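Local coordinates for protein aminopeptidase (Legionella pneumophila subsp. pneumophila, PDB 6ICA) that probably removes amino acids from the N-termini of peptides as a zinc-dependent aminopeptidase of the M28 family, at residues S191-M196 and T205-V210; I233-H238 and R275-I280. One frame throughout, in Å; residues are numbered along the deposited sequence.

Both contacts build on the same mixed beta-sheet, contact 1 at one of its two outermost strands and contact 2 between two strands deep inside it, with centres 12 Å apart. Contact 1 packs helix 180-199 over edge strand 205-212 near the surface and rests on one phenylalanine, two threonines and a single side-chain hydrogen bond. Contact 2 is a parallel pairing of strands 232-238 and 277-282, wholly buried, held by a ladder of five backbone hydrogen bonds with aliphatic and aromatic side chains on the sheet faces. Contact 1 thus joins a ring-methyl contact to a carboxylate-hydroxyl bond; contact 2 combines main-chain bonds with apolar packing and also leads into the zinc site, whereas contact 1 lies away from it.

Contact 1. Residues S191-M196 and T205-V210; sequences SKFEQM and TSTFFV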
loop_
_atom_site.group_PDB
_atom_site.type_symbol
_atom_site.label_atom_id
_atom_site.label_comp_id
_atom_site.label_asym_id
_atom_site.label_seq_id
_atom_site.Cartn_x
_atom_site.Cartn_y
_atom_site.Cartn_z
ATOM N N SER A 191 -16.123 -4.008 -8.173
ATOM C CA SER A 191 -17.518 -4.386 -8.133
ATOM C C SER A 191 -17.928 -4.797 -6.707
ATOM O O SER A 191 -19.049 -4.526 -6.283
ATOM C CB SER A 191 -17.807 -5.508 -9.138
ATOM O OG SER A 191 -18.218 -6.673 -8.475
ATOM N N LYS A 192 -17.022 -5.407 -5.952
ATOM C CA LYS A 192 -17.340 -5.754 -4.561
ATOM C C LYS A 192 -17.638 -4.491 -3.745
ATOM O O LYS A 192 -18.581 -4.460 -2.954
ATOM C CB LYS A 192 -16.190 -6.524 -3.911
ATOM C CG LYS A 192 -16.522 -7.090 -2.550
ATOM C CD LYS A 192 -15.355 -7.902 -2.007
ATOM C CE LYS A 192 -15.820 -8.863 -0.932
ATOM N NZ LYS A 192 -16.899 -9.756 -1.469
ATOM N N PHE A 193 -16.824 -3.453 -3.935
ATOM C CA PHE A 193 -17.041 -2.188 -3.233
ATOM C C PHE A 193 -18.411 -1.640 -3.587
ATOM O O PHE A 193 -19.149 -1.194 -2.714
ATOM C CB PHE A 193 -15.961 -1.149 -3.585
ATOM C CG PHE A 193 -16.148 0.181 -2.894
ATOM C CD1 PHE A 193 -16.991 1.151 -3.437
ATOM C CD2 PHE A 193 -15.477 0.463 -1.704
ATOM C CE1 PHE A 193 -17.174 2.383 -2.803
ATOM C CE2 PHE A 193 -15.652 1.688 -1.056
ATOM C CZ PHE A 193 -16.498 2.650 -1.603
ATOM N N GLU A 194 -18.733 -1.673 -4.880
ATOM C CA GLU A 194 -19.985 -1.126 -5.387
ATOM C C GLU A 194 -21.198 -1.908 -4.893
ATOM O O GLU A 194 -22.252 -1.325 -4.632
ATOM C CB GLU A 194 -19.969 -1.081 -6.914
ATOM C CG GLU A 194 -18.966 -0.063 -7.452
ATOM C CD GLU A 194 -18.804 -0.107 -8.968
ATOM O OE1 GLU A 194 -19.442 -0.949 -9.632
ATOM O OE2 GLU A 194 -18.031 0.717 -9.498
ATOM N N GLN A 195 -21.051 -3.223 -4.779
ATOM C CA GLN A 195 -22.123 -4.048 -4.237
ATOM C C GLN A 195 -22.426 -3.649 -2.800
ATOM O O GLN A 195 -23.582 -3.482 -2.415
ATOM C CB GLN A 195 -21.743 -5.537 -4.276
ATOM C CG GLN A 195 -21.715 -6.158 -5.671
ATOM C CD GLN A 195 -21.115 -7.564 -5.654
ATOM O OE1 GLN A 195 -21.348 -8.333 -4.723
ATOM N NE2 GLN A 195 -20.279 -7.869 -6.646
ATOM N N MET A 196 -21.365 -3.493 -2.015
ATOM C CA MET A 196 -21.500 -3.204 -0.591
ATOM C C MET A 196 -22.158 -1.850 -0.369
ATOM O O MET A 196 -22.997 -1.708 0.530
ATOM C CB MET A 196 -20.135 -3.271 0.106
ATOM C CG MET A 196 -19.547 -4.682 0.130
ATOM S SD MET A 196 -18.112 -4.866 1.215
ATOM C CE MET A 196 -17.064 -3.544 0.666
ATOM N N THR A 205 -20.951 7.562 -2.333
ATOM C CA THR A 205 -19.718 6.908 -2.775
ATOM C C THR A 205 -19.487 7.047 -4.262
ATOM O O THR A 205 -20.386 7.393 -5.012
ATOM C CB THR A 205 -19.697 5.369 -2.458
ATOM O OG1 THR A 205 -20.522 4.664 -3.402
ATOM C CG2 THR A 205 -20.178 5.096 -1.042
ATOM N N SER A 206 -18.258 6.755 -4.669
ATOM C CA SER A 206 -17.872 6.730 -6.070
ATOM C C SER A 206 -16.638 5.828 -6.237
ATOM O O SER A 206 -15.928 5.552 -5.267
ATOM C CB SER A 206 -17.589 8.154 -6.567
ATOM O OG SER A 206 -17.227 8.164 -7.932
ATOM N N THR A 207 -16.405 5.345 -7.452
ATOM C CA THR A 207 -15.238 4.518 -7.746
ATOM C C THR A 207 -14.657 4.913 -9.085
ATOM O O THR A 207 -15.389 5.324 -9.980
ATOM C CB THR A 207 -15.564 2.992 -7.786
ATOM O OG1 THR A 207 -16.428 2.713 -8.893
ATOM C CG2 THR A 207 -16.229 2.524 -6.497
ATOM N N PHE A 208 -13.340 4.797 -9.226
ATOM C CA PHE A 208 -12.733 4.944 -10.537
ATOM C C PHE A 208 -11.367 4.303 -10.580
ATOM O O PHE A 208 -10.738 4.058 -9.546
ATOM C CB PHE A 208 -12.635 6.426 -10.962
ATOM C CG PHE A 208 -11.845 7.300 -10.021
ATOM C CD1 PHE A 208 -12.460 7.909 -8.932
ATOM C CD2 PHE A 208 -10.496 7.555 -10.254
ATOM C CE1 PHE A 208 -11.736 8.758 -8.075
ATOM C CE2 PHE A 208 -9.761 8.403 -9.402
ATOM C CZ PHE A 208 -10.387 8.995 -8.310
ATOM N N PHE A 209 -10.932 4.035 -11.805
ATOM C CA PHE A 209 -9.631 3.475 -12.090
ATOM C C PHE A 209 -8.624 4.581 -12.369
ATOM O O PHE A 209 -8.949 5.585 -13.006
ATOM C CB PHE A 209 -9.724 2.530 -13.300
ATOM C CG PHE A 209 -10.326 1.176 -12.990
ATOM C CD1 PHE A 209 -10.000 0.505 -11.816
ATOM C CD2 PHE A 209 -11.196 0.564 -13.894
ATOM C CE1 PHE A 209 -10.531 -0.760 -11.540
ATOM C CE2 PHE A 209 -11.740 -0.697 -13.627
ATOM C CZ PHE A 209 -11.404 -1.360 -12.450
ATOM N N VAL A 210 -7.401 4.403 -11.888
ATOM C CA VAL A 210 -6.304 5.251 -12.323
ATOM C C VAL A 210 -5.381 4.363 -13.144
ATOM O O VAL A 210 -4.916 3.327 -12.668
ATOM C CB VAL A 210 -5.540 5.904 -11.137
ATOM C CG1 VAL A 210 -4.326 6.686 -11.644
ATOM C CG2 VAL A 210 -6.458 6.840 -10.361
#
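Helix 180-199 packs here against 205-212, the outermost strand at one end of the mixed sheet of the peptidase fold, and Phe193, Glu194, Thr205 and Thr207 carry most of the contact. The helix and strand segments run nearly antiparallel, 170° between their directions, with axes 9.3 Å apart at closest approach.

Phe193 is the buried residue of the group. Its CG stands anti to the backbone N (chi1 179°), which sends the ring from the helix towards the strand. There CD1 meets the methyl CG2 of Thr207 at 3.4 Å, obliquely to the ring, the two side chains passing one another as they reach across from helix and strand. Thr205 comes to the ring edge, with CB 3.9 Å from Phe193 CE1, and the ring also touches Thr222 of the next strand, 217-224.

The polar part lies beside this apolar patch. The Glu194 chain reaches out to the strand and brings its carboxylate to Thr207, whose OG1 donates a hydrogen bond to Glu194 OE2 at 2.6 Å. The bond uses the anti lone pair of OE2, the one turned away from OE1. A chi1 of 66° at Thr207 sets its two branches on different partners, the methyl on Phe193 and the hydroxyl on Glu194. OE2 also forms a salt bridge with Lys190, one turn earlier on the helix.

With a hydroxyl and an ammonium group both bound to OE2, the carboxylate is probably stabilised as the anion, and its bond to Thr207 ties the partly exposed margin of the helix to the strand beside the buried phenylalanine.

Contact 2. Residues I233-H238 and R275-I280; sequences IVIGAH and RPIYFI. With ZN (zinc ion), chain G.
Five backbone hydrogen bonds join Ile233-Ala237 to Pro276-Ile280 in parallel register. Ile233 N donates to Pro276 O, and Tyr278 N to Ile233 O at 2.8 Å; Ile235 N to Tyr278 O and Ile280 N to Ile235 O follow. The last, Ala237 N to Ile280 O, is longer at 3.1 Å and more bent, with 149° at the hydrogen.

Apolar contacts lie on both faces. On one, Ile235 and Phe279 run side by side, and CD1 of Ile235 meets the ring obliquely, 3.7 Å from Phe279 CE2. On the other, Val234 CG1, trans to the main-chain nitrogen (chi1 176°), is brought within 3.7 Å of Ile280 CD1. Just before the second strand begins, Arg275 CD packs on Ile233 CD1 (3.8 Å), while the Arg275 guanidinium continues to a salt bridge with Glu424.

Metal binding occupies the far end: His238 NE2 holds a zinc ion at 2.1 Å, shared with Asp251 and Asp313 and with two waters also bound, and His238 ND1 is hydrogen-bonded to Asp240.

The pair belongs to a beta-alpha-beta unit whose helix, 249-268, touches Ile235 and Phe279. Helix 402-420 packs on Ile233, Ile235 and Ile277, and strands 306-311 and 217-224 flank the pair.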
loop_
_atom_site.group_PDB
_atom_site.type_symbol
_atom_site.label_atom_id
_atom_site.label_comp_id
_atom_site.label_asym_id
_atom_site.label_seq_id
_atom_site.Cartn_x
_atom_site.Cartn_y
_atom_site.Cartn_z
ATOM N N ILE A 233 -8.792 11.602 3.909
ATOM C CA ILE A 233 -8.108 10.506 4.590
ATOM C C ILE A 233 -7.949 9.348 3.603
ATOM O O ILE A 233 -8.916 8.967 2.935
ATOM C CB ILE A 233 -8.895 10.012 5.841
ATOM C CG1 ILE A 233 -9.138 11.165 6.835
ATOM C CG2 ILE A 233 -8.166 8.845 6.507
ATOM C CD1 ILE A 233 -7.889 11.889 7.268
ATOM N N VAL A 234 -6.750 8.777 3.512
ATOM C CA VAL A 234 -6.526 7.693 2.553
ATOM C C VAL A 234 -6.089 6.381 3.240
ATOM O O VAL A 234 -5.159 6.355 4.045
ATOM C CB VAL A 234 -5.476 8.098 1.494
ATOM C CG1 VAL A 234 -5.158 6.918 0.550
ATOM C CG2 VAL A 234 -5.933 9.335 0.708
ATOM N N ILE A 235 -6.772 5.295 2.901
ATOM C CA ILE A 235 -6.404 3.978 3.378
ATOM C C ILE A 235 -6.079 3.090 2.198
ATOM O O ILE A 235 -6.918 2.893 1.307
ATOM C CB ILE A 235 -7.533 3.352 4.210
ATOM C CG1 ILE A 235 -7.771 4.194 5.469
ATOM C CG2 ILE A 235 -7.187 1.929 4.576
ATOM C CD1 ILE A 235 -9.184 4.174 5.950
ATOM N N GLY A 236 -4.869 2.529 2.197
ATOM C CA GLY A 236 -4.377 1.796 1.039
ATOM C C GLY A 236 -3.790 0.409 1.276
ATOM O O GLY A 236 -3.432 0.031 2.393
ATOM N N ALA A 237 -3.712 -0.350 0.184
ATOM C CA ALA A 237 -3.087 -1.664 0.119
ATOM C C ALA A 237 -2.783 -1.901 -1.354
ATOM O O ALA A 237 -3.286 -1.170 -2.207
ATOM C CB ALA A 237 -4.015 -2.764 0.679
ATOM N N HIS A 238 -1.955 -2.887 -1.679
ATOM C CA HIS A 238 -1.748 -3.159 -3.096
ATOM C C HIS A 238 -2.301 -4.520 -3.476
ATOM O O HIS A 238 -2.256 -5.462 -2.682
ATOM C CB HIS A 238 -0.270 -3.017 -3.481
ATOM C CG HIS A 238 0.642 -4.070 -2.924
ATOM N ND1 HIS A 238 0.962 -5.221 -3.613
ATOM C CD2 HIS A 238 1.371 -4.107 -1.780
ATOM C CE1 HIS A 238 1.826 -5.933 -2.908
ATOM N NE2 HIS A 238 2.088 -5.281 -1.789
ATOM N N ARG A 275 -14.547 14.716 6.388
ATOM C CA ARG A 275 -13.593 14.522 5.293
ATOM C C ARG A 275 -14.015 13.372 4.399
ATOM O O ARG A 275 -14.636 12.417 4.860
ATOM C CB ARG A 275 -12.168 14.251 5.813
ATOM C CG ARG A 275 -11.650 15.234 6.879
ATOM C CD ARG A 275 -10.236 14.854 7.330
ATOM N NE ARG A 275 -9.722 15.744 8.373
ATOM C CZ ARG A 275 -9.060 16.873 8.143
ATOM N NH1 ARG A 275 -8.802 17.258 6.903
ATOM N NH2 ARG A 275 -8.639 17.613 9.160
ATOM N N PRO A 276 -13.649 13.446 3.114
ATOM C CA PRO A 276 -13.815 12.253 2.287
ATOM C C PRO A 276 -12.829 11.168 2.714
ATOM O O PRO A 276 -11.704 11.468 3.130
ATOM C CB PRO A 276 -13.522 12.753 0.868
ATOM C CG PRO A 276 -12.690 13.973 1.038
ATOM C CD PRO A 276 -12.982 14.555 2.402
ATOM N N ILE A 277 -13.253 9.916 2.618
ATOM C CA ILE A 277 -12.396 8.793 2.961
ATOM C C ILE A 277 -12.154 7.974 1.710
ATOM O O ILE A 277 -13.117 7.496 1.083
ATOM C CB ILE A 277 -13.024 7.900 4.055
ATOM C CG1 ILE A 277 -13.308 8.727 5.308
ATOM C CG2 ILE A 277 -12.114 6.703 4.362
ATOM C CD1 ILE A 277 -14.232 8.068 6.333
ATOM N N TYR A 278 -10.885 7.839 1.324
ATOM C CA TYR A 278 -10.533 7.008 0.186
ATOM C C TYR A 278 -10.018 5.645 0.639
ATOM O O TYR A 278 -9.203 5.541 1.573
ATOM C CB TYR A 278 -9.477 7.677 -0.701
ATOM C CG TYR A 278 -9.942 8.890 -1.498
ATOM C CD1 TYR A 278 -9.910 10.165 -0.948
ATOM C CD2 TYR A 278 -10.394 8.757 -2.806
ATOM C CE1 TYR A 278 -10.325 11.271 -1.668
ATOM C CE2 TYR A 278 -10.814 9.853 -3.541
ATOM C CZ TYR A 278 -10.773 11.113 -2.962
ATOM O OH TYR A 278 -11.173 12.223 -3.671
ATOM N N PHE A 279 -10.524 4.603 -0.016
ATOM C CA PHE A 279 -9.937 3.270 0.059
ATOM C C PHE A 279 -9.345 2.968 -1.302
ATOM O O PHE A 279 -10.041 3.006 -2.319
ATOM C CB PHE A 279 -10.972 2.197 0.449
ATOM C CG PHE A 279 -11.383 2.248 1.893
ATOM C CD1 PHE A 279 -12.417 3.082 2.301
ATOM C CD2 PHE A 279 -10.731 1.474 2.844
ATOM C CE1 PHE A 279 -12.811 3.134 3.633
ATOM C CE2 PHE A 279 -11.110 1.523 4.180
ATOM C CZ PHE A 279 -12.149 2.361 4.582
ATOM N N ILE A 280 -8.056 2.665 -1.319
ATOM C CA ILE A 280 -7.326 2.533 -2.566
ATOM C C ILE A 280 -6.579 1.204 -2.646
ATOM O O ILE A 280 -5.865 0.821 -1.729
ATOM C CB ILE A 280 -6.327 3.699 -2.733
ATOM C CG1 ILE A 280 -7.062 5.046 -2.592
ATOM C CG2 ILE A 280 -5.544 3.560 -4.057
ATOM C CD1 ILE A 280 -6.212 6.284 -2.890
HETATM ZN ZN ZN G . 3.598 -5.920 -0.400
HETATM O O HOH W 1 5.184 -5.590 -1.470
HETATM O O HOH W 2 5.493 -6.192 1.067
#